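Local coordinates for sensor protein (Vibrio cholerae, PDB 3BY9) that senses C4-dicarboxylates such as succinate through this sensor domain of the histidine kinase DctB, which probably passes the signal on by ATP-dependent phosphorylation of a histidine, at residues 190-193 against 194-197; 201-204 against 205-208. All coordinates share one frame; numbering follows the deposited sequence.

Contact 1 of 2, residues 190-193 against 194-197; sequences DLSP and AQLN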
ATOM      1  N   ASP A 190       1.569  -8.915 -19.947  1.00 15.87           N
ATOM      2  CA  ASP A 190       0.326  -8.470 -20.545  1.00 15.45           C
ATOM      3  C   ASP A 190      -0.911  -8.968 -19.789  1.00 18.28           C
ATOM      4  O   ASP A 190      -0.924 -10.095 -19.272  1.00 18.02           O
ATOM      5  CB  ASP A 190       0.219  -8.953 -22.007  1.00 21.03           C
ATOM      6  CG  ASP A 190       1.303  -8.392 -22.918  1.00 27.61           C
ATOM      7  OD1 ASP A 190       2.036  -7.462 -22.534  1.00 18.20           O
ATOM      8  OD2 ASP A 190       1.407  -8.897 -24.062  1.00 24.72           O
ATOM      9  N   LEU A 191      -1.925  -8.099 -19.737  1.00 16.69           N
ATOM     10  CA  LEU A 191      -3.193  -8.379 -19.065  1.00 16.49           C
ATOM     11  C   LEU A 191      -4.315  -8.284 -20.110  1.00 17.84           C
ATOM     12  O   LEU A 191      -4.224  -7.511 -21.077  1.00 21.38           O
ATOM     13  CB  LEU A 191      -3.480  -7.340 -17.964  1.00 17.82           C
ATOM     14  CG  LEU A 191      -2.523  -7.436 -16.763  1.00 18.36           C
ATOM     15  CD1 LEU A 191      -2.794  -6.286 -15.766  1.00 18.42           C
ATOM     16  CD2 LEU A 191      -2.730  -8.756 -16.095  1.00 22.38           C
ATOM     17  N   SER A 192      -5.380  -9.024 -19.884  1.00 20.96           N
ATOM     18  CA  SER A 192      -6.483  -8.992 -20.842  1.00 23.38           C
ATOM     19  C   SER A 192      -7.391  -7.789 -20.561  1.00 24.31           C
ATOM     20  O   SER A 192      -7.331  -7.201 -19.486  1.00 20.64           O
ATOM     21  CB  SER A 192      -7.276 -10.278 -20.696  1.00 20.85           C
ATOM     22  OG  SER A 192      -7.998 -10.229 -19.475  1.00 25.33           O
ATOM     23  N   PRO A 193      -8.243  -7.384 -21.534  1.00 21.36           N
ATOM     24  CA  PRO A 193      -9.137  -6.249 -21.304  1.00 21.15           C
ATOM     25  C   PRO A 193     -10.011  -6.469 -20.085  1.00 22.28           C
ATOM     26  O   PRO A 193     -10.358  -5.537 -19.374  1.00 22.74           O
ATOM     27  CB  PRO A 193     -10.005  -6.213 -22.568  1.00 24.23           C
ATOM     28  CG  PRO A 193      -9.033  -6.651 -23.642  1.00 20.03           C
ATOM     29  CD  PRO A 193      -8.260  -7.801 -22.964  1.00 23.56           C
ATOM     30  N   ALA A 194     -10.353  -7.726 -19.855  1.00 21.39           N
ATOM     31  CA  ALA A 194     -11.212  -8.042 -18.738  1.00 23.53           C
ATOM     32  C   ALA A 194     -10.445  -7.817 -17.439  1.00 22.87           C
ATOM     33  O   ALA A 194     -11.022  -7.326 -16.459  1.00 23.73           O
ATOM     34  CB  ALA A 194     -11.684  -9.488 -18.840  1.00 26.99           C
ATOM     35  N   GLN A 195      -9.157  -8.169 -17.437  1.00 21.55           N
ATOM     36  CA  GLN A 195      -8.345  -8.007 -16.216  1.00 24.32           C
ATOM     37  C   GLN A 195      -8.164  -6.539 -15.955  1.00 20.95           C
ATOM     38  O   GLN A 195      -8.257  -6.083 -14.792  1.00 22.98           O
ATOM     39  CB  GLN A 195      -6.985  -8.706 -16.358  1.00 24.99           C
ATOM     40  CG  GLN A 195      -7.106 -10.238 -16.267  1.00 27.91           C
ATOM     41  CD  GLN A 195      -5.817 -10.946 -16.619  1.00 31.72           C
ATOM     42  OE1 GLN A 195      -5.212 -10.676 -17.653  1.00 22.68           O
ATOM     43  NE2 GLN A 195      -5.388 -11.864 -15.757  1.00 33.78           N
ATOM     44  N   LEU A 196      -7.908  -5.787 -17.019  1.00 17.25           N
ATOM     45  CA  LEU A 196      -7.743  -4.354 -16.859  1.00 18.06           C
ATOM     46  C   LEU A 196      -9.040  -3.712 -16.392  1.00 21.72           C
ATOM     47  O   LEU A 196      -9.031  -2.758 -15.622  1.00 19.44           O
ATOM     48  CB  LEU A 196      -7.287  -3.726 -18.165  1.00 20.02           C
ATOM     49  CG  LEU A 196      -5.850  -4.136 -18.489  1.00 20.87           C
ATOM     50  CD1 LEU A 196      -5.523  -3.739 -19.943  1.00 24.78           C
ATOM     51  CD2 LEU A 196      -4.904  -3.413 -17.542  1.00 16.98           C
ATOM     52  N   ASN A 197     -10.180  -4.239 -16.835  1.00 21.09           N
ATOM     53  CA  ASN A 197     -11.446  -3.635 -16.402  1.00 19.71           C
ATOM     54  C   ASN A 197     -11.672  -3.887 -14.902  1.00 21.58           C
ATOM     55  O   ASN A 197     -12.194  -3.008 -14.188  1.00 22.72           O
ATOM     56  CB  ASN A 197     -12.628  -4.207 -17.216  1.00 25.74           C
ATOM     57  CG  ASN A 197     -13.950  -3.699 -16.712  1.00 30.36           C
ATOM     58  OD1 ASN A 197     -14.245  -2.499 -16.811  1.00 34.70           O
ATOM     59  ND2 ASN A 197     -14.746  -4.591 -16.133  1.00 33.92           N
TER

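Contact 2 of 2, residues 201-204 against 205-208; sequences QSQQ and YLDS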
ATOM      1  N   GLN A 201     -12.253  -1.053 -12.127  1.00 22.37           N
ATOM      2  CA  GLN A 201     -13.429  -1.016 -11.271  1.00 22.27           C
ATOM      3  C   GLN A 201     -13.080  -0.973  -9.792  1.00 21.95           C
ATOM      4  O   GLN A 201     -13.784  -0.314  -9.015  1.00 21.99           O
ATOM      5  CB  GLN A 201     -14.365  -2.203 -11.557  1.00 26.75           C
ATOM      6  CG  GLN A 201     -14.911  -2.168 -12.989  1.00 35.47           C
ATOM      7  CD  GLN A 201     -15.301  -0.759 -13.471  1.00 43.29           C
ATOM      8  OE1 GLN A 201     -15.198  -0.455 -14.662  1.00 48.24           O
ATOM      9  NE2 GLN A 201     -15.762   0.095 -12.553  1.00 46.16           N
ATOM     10  N   SER A 202     -12.003  -1.653  -9.409  1.00 18.58           N
ATOM     11  CA  SER A 202     -11.592  -1.655  -7.987  1.00 18.97           C
ATOM     12  C   SER A 202     -11.178  -0.294  -7.498  1.00 19.38           C
ATOM     13  O   SER A 202     -11.282  -0.012  -6.281  1.00 18.66           O
ATOM     14  CB  SER A 202     -10.424  -2.605  -7.735  1.00 17.81           C
ATOM     15  OG  SER A 202      -9.180  -2.067  -8.211  1.00 20.11           O
ATOM     16  N   GLN A 203     -10.720   0.551  -8.421  1.00 13.71           N
ATOM     17  CA  GLN A 203     -10.229   1.887  -8.117  1.00 14.32           C
ATOM     18  C   GLN A 203      -9.010   1.908  -7.197  1.00  9.49           C
ATOM     19  O   GLN A 203      -8.642   2.985  -6.703  1.00 12.08           O
ATOM     20  CB  GLN A 203     -11.347   2.794  -7.545  1.00 19.95           C
ATOM     21  CG  GLN A 203     -12.365   3.262  -8.629  1.00 24.21           C
ATOM     22  CD  GLN A 203     -11.811   4.320  -9.596  1.00 23.71           C
ATOM     23  OE1 GLN A 203     -11.477   5.446  -9.215  1.00 25.05           O
ATOM     24  NE2 GLN A 203     -11.725   3.950 -10.872  1.00 26.19           N
ATOM     25  N   GLN A 204      -8.368   0.750  -7.057  1.00 12.97           N
ATOM     26  CA  GLN A 204      -7.160   0.640  -6.239  1.00  9.79           C
ATOM     27  C   GLN A 204      -6.101   1.605  -6.756  1.00 14.31           C
ATOM     28  O   GLN A 204      -5.376   2.190  -5.945  1.00 11.61           O
ATOM     29  CB  GLN A 204      -6.614  -0.777  -6.263  1.00  9.47           C
ATOM     30  CG  GLN A 204      -5.428  -0.996  -5.267  1.00 12.38           C
ATOM     31  CD  GLN A 204      -5.252  -2.462  -4.942  1.00 16.28           C
ATOM     32  OE1 GLN A 204      -5.624  -3.334  -5.749  1.00 17.90           O
ATOM     33  NE2 GLN A 204      -4.673  -2.764  -3.773  1.00 13.17           N
ATOM     34  N   TYR A 205      -6.026   1.769  -8.088  1.00 12.93           N
ATOM     35  CA  TYR A 205      -5.085   2.731  -8.699  1.00 13.13           C
ATOM     36  C   TYR A 205      -5.893   3.809  -9.439  1.00 12.28           C
ATOM     37  O   TYR A 205      -5.432   4.351 -10.458  1.00 15.39           O
ATOM     38  CB  TYR A 205      -4.123   2.027  -9.676  1.00 13.90           C
ATOM     39  CG  TYR A 205      -3.459   0.839  -9.038  1.00 15.47           C
ATOM     40  CD1 TYR A 205      -2.643   0.996  -7.904  1.00 17.40           C
ATOM     41  CD2 TYR A 205      -3.721  -0.441  -9.479  1.00 12.41           C
ATOM     42  CE1 TYR A 205      -2.119  -0.108  -7.238  1.00 19.20           C
ATOM     43  CE2 TYR A 205      -3.214  -1.528  -8.837  1.00 14.04           C
ATOM     44  CZ  TYR A 205      -2.403  -1.361  -7.706  1.00 17.64           C
ATOM     45  OH  TYR A 205      -1.872  -2.451  -7.074  1.00 16.74           O
ATOM     46  N   LEU A 206      -7.052   4.155  -8.882  1.00 13.17           N
ATOM     47  CA  LEU A 206      -7.937   5.162  -9.449  1.00 12.00           C
ATOM     48  C   LEU A 206      -8.162   4.839 -10.937  1.00 18.09           C
ATOM     49  O   LEU A 206      -8.456   3.662 -11.261  1.00 14.43           O
ATOM     50  CB  LEU A 206      -7.360   6.548  -9.257  1.00 11.15           C
ATOM     51  CG  LEU A 206      -6.983   6.828  -7.766  1.00 11.90           C
ATOM     52  CD1 LEU A 206      -6.442   8.223  -7.551  1.00 12.95           C
ATOM     53  CD2 LEU A 206      -8.189   6.598  -6.864  1.00 14.84           C
ATOM     54  N   ASP A 207      -8.029   5.852 -11.808  1.00 16.59           N
ATOM     55  CA  ASP A 207      -8.218   5.638 -13.262  1.00 20.98           C
ATOM     56  C   ASP A 207      -6.879   5.525 -14.004  1.00 20.27           C
ATOM     57  O   ASP A 207      -6.770   5.859 -15.207  1.00 17.69           O
ATOM     58  CB  ASP A 207      -8.988   6.802 -13.894  1.00 22.75           C
ATOM     59  CG  ASP A 207     -10.371   6.985 -13.326  1.00 28.83           C
ATOM     60  OD1 ASP A 207     -11.026   5.982 -12.988  1.00 25.41           O
ATOM     61  OD2 ASP A 207     -10.829   8.151 -13.265  1.00 32.38           O
ATOM     62  N   SER A 208      -5.869   5.044 -13.307  1.00 18.12           N
ATOM     63  CA  SER A 208      -4.554   4.914 -13.901  1.00 19.85           C
ATOM     64  C   SER A 208      -4.545   3.956 -15.040  1.00 18.66           C
ATOM     65  O   SER A 208      -5.140   2.879 -14.964  1.00 16.60           O
ATOM     66  CB  SER A 208      -3.504   4.372 -12.883  1.00 22.49           C
ATOM     67  OG  SER A 208      -3.319   5.251 -11.801  1.00 20.74           O
TER

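Contact 1 of 2, residues 190-193 against 194-197
Ser192 and Gln195 grip each other twice at the start of helix 193-202, forming a capping box with Ser192 as the N-cap. Ser192 OG accepts from the backbone N of Gln195 at 3.1 Å, one of the amides that the first turn of a helix cannot pair internally. In return, Gln195 OE1 takes the backbone N-H of Ser192 at 2.8 Å, a nearly straight bond (169°) that lies in the carbonyl plane and uses a lone pair. Two torsions make the exchange possible: chi1 of Ser192 (72°) brings OG to where it can accept from Gln195 N, while Gln195 runs back extended beyond CG, its chi1 of -74° sending the chain toward the N-cap.

Ordinary helical bonding begins at once. Ser192 O receives the N-H of Leu196 at 2.9 Å, and Pro193 O that of Asn197, also at 2.9 Å. Pro193 suits the first helical position, since its nitrogen has no hydrogen to offer and none is needed there. Beside the capping box, Leu191 CD1 meets Leu196 CD2 at 4.0 Å, and Leu191 CD2 rests against the Gln195 carboxamide at 3.5 Å from OE1. Serine and glutamine thus pair side-chain acceptors with main-chain donors, capping the first turn without using a charged group.

Contact 2 of 2, residues 201-204 against 205-208
Leu206 N returns to Gln203 O at 2.9 Å to close a type I beta turn, and a type II' turn from Tyr205 to Ser208 follows, so the chain reverses as it leaves helix 193-202. Leu206 N approaches Gln203 O from above the carbonyl plane, off either lone pair, although its N-H points fairly straight at the oxygen. Just past the helix, Gln203 leaves helical geometry with a positive phi of 62°, and an ST turn bridges the exit: Ser202 OG accepts from Gln204 N at 3.2 Å.

Gln203 folds back at chi2 (-73°), which carries its amide across to Asp207. NE2 donates to Asp207 OD1 at 3.0 Å, almost straight and nearly in the amide plane, but it reaches the carboxylate on the anti side and from outside the carboxylate plane. The same NE2 also bonds Arg200 O, so glutamine's two amide hydrogens suit it to joining the end of the helix to the second turn.

The side chains of Gln204 and Tyr205 run alongside each other in one direction. A chi1 of -173° carries Gln204 CG over one face of the tyrosine ring, toward its rim; CG makes a CH-pi contact 4.0 Å from the centroid, and the amide is nearly parallel to the ring. Their polar ends have other partners: Gln204 NE2 bonds Phe119 O, and Tyr205 OH bonds Asp170 OD2, tying the reversal to strand 116-121 and to the loop after strand 165-169.

Leu206 packs against Leu121 and against Arg104 and Ser123 of the succinate site. In the second turn, Tyr205 O receives two donors from one residue, Ser208 N at 3.0 Å and Ser208 OG at 2.7 Å.

Helix 193-202 connects the two contacts: contact 1 caps its N-terminal end and contact 2 carries the chain off its C-terminal end, with their centres about 13 Å apart. Both lie at the surface; the centre of contact 1 is about 21 Å from the centre of the chain and away from the ligand sites, that of contact 2 about 13 Å. In contact 2 the side chain of Leu206 comes within about 4 Å of the side chains of Arg104 and Ser123, which bind succinate. About 6 Å separates it from a succinic acid molecule in the crystal, which probably came from the crystallisation liquor. The helix therefore runs from an outlying loop to a turn bordering the dicarboxylate pocket.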